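PDB 4ZQY: ringhalexin from Hemachatus haemachatus, which inhibits activation of coagulation factor X by factor VIIa in the extrinsic tenase complex, and shows weak irreversible neurotoxicity. Local coordinates for residues Arg1-Ile14 with Val53-Arg65. Numbering follows the deposited sequence.
Sequences RLCLSDYSIFSETI and VYVDCCARDKCNR
The Asn64 carboxamide bonds both the backbone N-H and the carbonyl of Leu4. Leu4 N donates to Asn64 OD1 at 3.1 Å, nearly straight (170° at the hydrogen) and in the carbonyl plane on a lone pair, whereas Asn64 ND2 returns a more bent bond to Leu4 O at 3.3 Å. Asn64 ND2 also bonds Phe25 O of strand 23-29, so three bonds fix the rotation of this buried amide. Asn64 CG sits between its backbone N and carbonyl carbon, which brings the amide to the Leu4 backbone.

Two residues earlier on each chain segment, Lys62 N donates to Leu2 O at 2.6 Å, from above the carbonyl plane. Leu2 N in turn meets Asp61 OD1 at 3.2 Å, reaching it 62° out of the carboxylate plane. The same oxygen forms a salt bridge with Arg1 NE (3.2 Å), the guanidinium and carboxylate planes being 59° apart; bends at chi2 and chi3 curl the arginine chain back to Asp61.

The Lys62 side chain crosses that of Leu4 at about a right angle, against CD2, and runs by Ile14 CG2 to Glu12, where NZ forms a hydrogen-bonded salt bridge with OE2 (3.0 Å) on its syn lone pair. It thereby spans both strands of the first hairpin. Beyond it, Arg65 CB makes a CH-pi contact over one face of the Tyr7 ring, 3.8 Å from the centroid.

Second-shell disulfides hold both partners: Cys3 is joined to Cys24, and Cys58-Cys63 closes the C-terminal segment around the type II turn Arg60-Cys63. Together these bonds fasten the C-terminal tail across the base of the first finger, within the disulfide-rich core from which the loops of a three-finger toxin extend.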
loop_
_atom_site.group_PDB
_atom_site.type_symbol
_atom_site.label_atom_id
_atom_site.label_comp_id
_atom_site.label_asym_id
_atom_site.label_seq_id
_atom_site.Cartn_x
_atom_site.Cartn_y
_atom_site.Cartn_z
ATOM N N ARG A 1 2.088 9.493 18.984
ATOM C CA ARG A 1 1.300 9.151 17.809
ATOM C C ARG A 1 0.160 8.255 18.230
ATOM O O ARG A 1 0.289 7.428 19.129
ATOM C CB ARG A 1 2.175 8.479 16.751
ATOM C CG ARG A 1 1.478 8.136 15.424
ATOM C CD ARG A 1 0.805 9.363 14.804
ATOM N NE ARG A 1 1.648 10.550 14.644
ATOM C CZ ARG A 1 2.649 10.694 13.790
ATOM N NH1 ARG A 1 3.318 11.834 13.767
ATOM N NH2 ARG A 1 2.973 9.719 12.958
ATOM N N LEU A 2 -0.979 8.482 17.593
ATOM C CA LEU A 2 -2.176 7.699 17.826
ATOM C C LEU A 2 -2.559 6.924 16.594
ATOM O O LEU A 2 -2.596 7.464 15.491
ATOM C CB LEU A 2 -3.349 8.594 18.212
ATOM C CG LEU A 2 -3.362 9.410 19.494
ATOM C CD1 LEU A 2 -4.726 10.018 19.625
ATOM C CD2 LEU A 2 -3.029 8.557 20.694
ATOM N N CYS A 3 -2.780 5.633 16.795
ATOM C CA CYS A 3 -3.156 4.724 15.730
ATOM C C CYS A 3 -4.466 4.064 16.078
ATOM O O CYS A 3 -4.916 4.120 17.219
ATOM C CB CYS A 3 -2.085 3.670 15.505
ATOM S SG CYS A 3 -0.530 4.362 14.992
ATOM N N LEU A 4 -5.071 3.447 15.072
ATOM C CA LEU A 4 -6.299 2.707 15.257
ATOM C C LEU A 4 -5.945 1.267 15.541
ATOM O O LEU A 4 -4.965 0.744 15.008
ATOM C CB LEU A 4 -7.179 2.813 14.023
ATOM C CG LEU A 4 -7.702 4.205 13.706
ATOM C CD1 LEU A 4 -8.489 4.156 12.413
ATOM C CD2 LEU A 4 -8.577 4.675 14.852
ATOM N N SER A 5 -6.739 0.625 16.388
ATOM C CA SER A 5 -6.541 -0.786 16.669
ATOM C C SER A 5 -7.600 -1.559 15.904
ATOM O O SER A 5 -7.371 -2.685 15.458
ATOM C CB SER A 5 -6.659 -1.046 18.158
ATOM O OG SER A 5 -5.707 -0.247 18.835
ATOM N N ASP A 6 -8.772 -0.934 15.788
ATOM C CA ASP A 6 -9.882 -1.488 15.037
ATOM C C ASP A 6 -10.633 -0.302 14.444
ATOM O O ASP A 6 -10.599 0.799 15.002
ATOM C CB ASP A 6 -10.784 -2.361 15.905
ATOM C CG ASP A 6 -11.713 -3.225 15.069
ATOM O OD1 ASP A 6 -11.237 -4.254 14.546
ATOM O OD2 ASP A 6 -12.904 -2.869 14.915
ATOM N N TYR A 7 -11.322 -0.530 13.325
ATOM C CA TYR A 7 -12.199 0.474 12.742
ATOM C C TYR A 7 -13.387 -0.185 12.031
ATOM O O TYR A 7 -13.217 -1.197 11.353
ATOM C CB TYR A 7 -11.378 1.384 11.810
ATOM C CG TYR A 7 -12.115 2.474 11.049
ATOM C CD1 TYR A 7 -12.477 3.661 11.671
ATOM C CD2 TYR A 7 -12.408 2.330 9.700
ATOM C CE1 TYR A 7 -13.123 4.664 10.977
ATOM C CE2 TYR A 7 -13.056 3.327 8.997
ATOM C CZ TYR A 7 -13.412 4.490 9.637
ATOM O OH TYR A 7 -14.053 5.488 8.935
ATOM N N SER A 8 -14.583 0.374 12.218
ATOM C CA SER A 8 -15.797 -0.101 11.537
ATOM C C SER A 8 -16.777 1.051 11.340
ATOM O O SER A 8 -16.328 2.197 11.331
ATOM C CB SER A 8 -16.464 -1.251 12.292
ATOM O OG SER A 8 -16.972 -0.818 13.543
ATOM N N ILE A 9 -18.072 0.733 11.151
ATOM C CA ILE A 9 -19.209 1.698 11.080
ATOM C C ILE A 9 -18.786 3.126 11.392
ATOM O O ILE A 9 -18.259 3.826 10.529
ATOM C CB ILE A 9 -20.445 1.241 11.954
ATOM C CG1 ILE A 9 -20.018 0.527 13.238
ATOM C CG2 ILE A 9 -21.342 0.290 11.183
ATOM C CD1 ILE A 9 -20.120 1.354 14.477
ATOM N N PHE A 10 -19.069 3.568 12.605
ATOM C CA PHE A 10 -18.104 4.397 13.307
ATOM C C PHE A 10 -17.953 3.804 14.699
ATOM O O PHE A 10 -18.589 4.232 15.662
ATOM C CB PHE A 10 -18.468 5.885 13.349
ATOM C CG PHE A 10 -17.469 6.741 14.104
ATOM C CD1 PHE A 10 -16.243 7.060 13.536
ATOM C CD2 PHE A 10 -17.764 7.240 15.366
ATOM C CE1 PHE A 10 -15.332 7.850 14.215
ATOM C CE2 PHE A 10 -16.853 8.029 16.053
ATOM C CZ PHE A 10 -15.639 8.335 15.478
ATOM N N SER A 11 -17.160 2.744 14.766
ATOM C CA SER A 11 -16.587 2.322 16.017
ATOM C C SER A 11 -15.111 2.185 15.734
ATOM O O SER A 11 -14.693 1.327 14.961
ATOM C CB SER A 11 -17.156 0.991 16.477
ATOM O OG SER A 11 -16.639 0.668 17.756
ATOM N N GLU A 12 -14.330 3.065 16.339
ATOM C CA GLU A 12 -12.885 3.001 16.248
ATOM C C GLU A 12 -12.218 2.734 17.590
ATOM O O GLU A 12 -12.606 3.299 18.608
ATOM C CB GLU A 12 -12.339 4.291 15.642
ATOM C CG GLU A 12 -12.826 5.545 16.315
ATOM C CD GLU A 12 -12.271 6.792 15.665
ATOM O OE1 GLU A 12 -12.382 6.924 14.422
ATOM O OE2 GLU A 12 -11.738 7.646 16.410
ATOM N N THR A 13 -11.264 1.812 17.593
ATOM C CA THR A 13 -10.477 1.533 18.785
ATOM C C THR A 13 -9.133 2.246 18.665
ATOM O O THR A 13 -8.358 1.985 17.747
ATOM C CB THR A 13 -10.250 0.025 18.967
ATOM O OG1 THR A 13 -11.514 -0.654 19.010
ATOM C CG2 THR A 13 -9.479 -0.241 20.251
ATOM N N ILE A 14 -8.851 3.130 19.613
ATOM C CA ILE A 14 -7.685 3.996 19.519
ATOM C C ILE A 14 -6.638 3.616 20.560
ATOM O O ILE A 14 -6.955 3.378 21.726
ATOM C CB ILE A 14 -8.076 5.465 19.720
ATOM C CG1 ILE A 14 -9.312 5.809 18.886
ATOM C CG2 ILE A 14 -6.900 6.383 19.431
ATOM C CD1 ILE A 14 -10.530 6.208 19.718
ATOM N N VAL A 53 0.006 -10.570 1.430
ATOM C CA VAL A 53 -0.415 -9.533 2.348
ATOM C C VAL A 53 -0.001 -8.146 1.860
ATOM O O VAL A 53 1.106 -7.975 1.350
ATOM C CB VAL A 53 0.225 -9.771 3.754
ATOM C CG1 VAL A 53 0.083 -8.546 4.620
ATOM C CG2 VAL A 53 -0.366 -10.999 4.451
ATOM N N TYR A 54 -0.900 -7.171 1.996
ATOM C CA TYR A 54 -0.561 -5.754 1.860
ATOM C C TYR A 54 -0.331 -5.133 3.246
ATOM O O TYR A 54 -0.945 -5.573 4.220
ATOM C CB TYR A 54 -1.678 -4.963 1.172
ATOM C CG TYR A 54 -2.008 -5.341 -0.256
ATOM C CD1 TYR A 54 -1.179 -4.965 -1.299
ATOM C CD2 TYR A 54 -3.206 -5.978 -0.572
ATOM C CE1 TYR A 54 -1.487 -5.285 -2.606
ATOM C CE2 TYR A 54 -3.528 -6.281 -1.877
ATOM C CZ TYR A 54 -2.661 -5.932 -2.892
ATOM O OH TYR A 54 -2.947 -6.233 -4.205
ATOM N N VAL A 55 0.557 -4.139 3.348
ATOM C CA VAL A 55 0.664 -3.355 4.589
ATOM C C VAL A 55 0.530 -1.884 4.201
ATOM O O VAL A 55 1.216 -1.380 3.321
ATOM C CB VAL A 55 1.967 -3.622 5.429
ATOM C CG1 VAL A 55 2.367 -5.083 5.349
ATOM C CG2 VAL A 55 3.116 -2.743 5.013
ATOM N N ASP A 56 -0.436 -1.219 4.806
ATOM C CA ASP A 56 -0.540 0.214 4.662
ATOM C C ASP A 56 0.360 0.763 5.736
ATOM O O ASP A 56 0.457 0.199 6.821
ATOM C CB ASP A 56 -1.963 0.730 4.877
ATOM C CG ASP A 56 -2.936 0.199 3.850
ATOM O OD1 ASP A 56 -2.476 -0.447 2.889
ATOM O OD2 ASP A 56 -4.155 0.437 3.993
ATOM N N CYS A 57 1.071 1.829 5.412
ATOM C CA CYS A 57 1.895 2.491 6.395
ATOM C C CYS A 57 1.686 3.991 6.241
ATOM O O CYS A 57 1.833 4.527 5.146
ATOM C CB CYS A 57 3.365 2.094 6.202
ATOM S SG CYS A 57 4.470 2.571 7.517
ATOM N N CYS A 58 1.270 4.651 7.317
ATOM C CA CYS A 58 0.998 6.087 7.287
ATOM C C CYS A 58 1.501 6.726 8.584
ATOM O O CYS A 58 1.857 6.018 9.524
ATOM C CB CYS A 58 -0.504 6.348 7.080
ATOM S SG CYS A 58 -1.649 5.655 8.304
ATOM N N ALA A 59 1.521 8.058 8.629
ATOM C CA ALA A 59 2.196 8.788 9.705
ATOM C C ALA A 59 1.387 9.979 10.210
ATOM O O ALA A 59 1.909 11.080 10.374
ATOM C CB ALA A 59 3.573 9.239 9.256
ATOM N N ARG A 60 0.108 9.748 10.462
ATOM C CA ARG A 60 -0.746 10.756 11.067
ATOM C C ARG A 60 -1.650 10.085 12.097
ATOM O O ARG A 60 -1.816 8.868 12.086
ATOM C CB ARG A 60 -1.588 11.478 10.004
ATOM C CG ARG A 60 -0.810 12.382 9.043
ATOM C CD ARG A 60 -1.735 13.089 8.025
ATOM N NE ARG A 60 -2.648 14.085 8.599
ATOM C CZ ARG A 60 -2.370 15.379 8.755
ATOM N NH1 ARG A 60 -1.197 15.871 8.377
ATOM N NH2 ARG A 60 -3.277 16.192 9.283
ATOM N N ASP A 61 -2.211 10.871 13.008
ATOM C CA ASP A 61 -3.025 10.304 14.072
ATOM C C ASP A 61 -4.246 9.590 13.502
ATOM O O ASP A 61 -5.040 10.204 12.794
ATOM C CB ASP A 61 -3.460 11.370 15.074
ATOM C CG ASP A 61 -2.339 11.814 15.969
ATOM O OD1 ASP A 61 -1.256 11.209 15.911
ATOM O OD2 ASP A 61 -2.552 12.759 16.749
ATOM N N LYS A 62 -4.383 8.303 13.805
ATOM C CA LYS A 62 -5.593 7.542 13.486
ATOM C C LYS A 62 -5.790 7.461 11.985
ATOM O O LYS A 62 -6.920 7.501 11.489
ATOM C CB LYS A 62 -6.818 8.147 14.199
ATOM C CG LYS A 62 -6.713 8.026 15.707
ATOM C CD LYS A 62 -7.817 8.680 16.521
ATOM C CE LYS A 62 -8.856 9.438 15.737
ATOM N NZ LYS A 62 -9.861 9.984 16.714
ATOM N N CYS A 63 -4.670 7.362 11.274
ATOM C CA CYS A 63 -4.669 7.330 9.820
ATOM C C CYS A 63 -4.915 5.961 9.184
ATOM O O CYS A 63 -5.376 5.879 8.044
ATOM C CB CYS A 63 -3.340 7.891 9.317
ATOM S SG CYS A 63 -1.898 6.927 9.851
ATOM N N ASN A 64 -4.577 4.886 9.890
ATOM C CA ASN A 64 -4.726 3.555 9.302
ATOM C C ASN A 64 -6.158 3.009 9.280
ATOM O O ASN A 64 -6.462 2.060 9.991
ATOM C CB ASN A 64 -3.760 2.557 9.982
ATOM C CG ASN A 64 -3.882 2.534 11.505
ATOM O OD1 ASN A 64 -4.164 3.555 12.140
ATOM N ND2 ASN A 64 -3.607 1.375 12.101
ATOM N N ARG A 65 -7.014 3.525 8.407
ATOM C CA ARG A 65 -8.349 2.954 8.327
ATOM C C ARG A 65 -8.448 2.253 6.993
ATOM O O ARG A 65 -8.435 1.033 6.952
ATOM C CB ARG A 65 -9.453 4.012 8.492
ATOM C CG ARG A 65 -9.053 5.402 8.158
ATOM C CD ARG A 65 -10.198 6.380 8.321
ATOM N NE ARG A 65 -9.797 7.663 7.757
ATOM C CZ ARG A 65 -9.151 8.608 8.431
ATOM N NH1 ARG A 65 -8.861 8.434 9.715
ATOM N NH2 ARG A 65 -8.817 9.739 7.823
#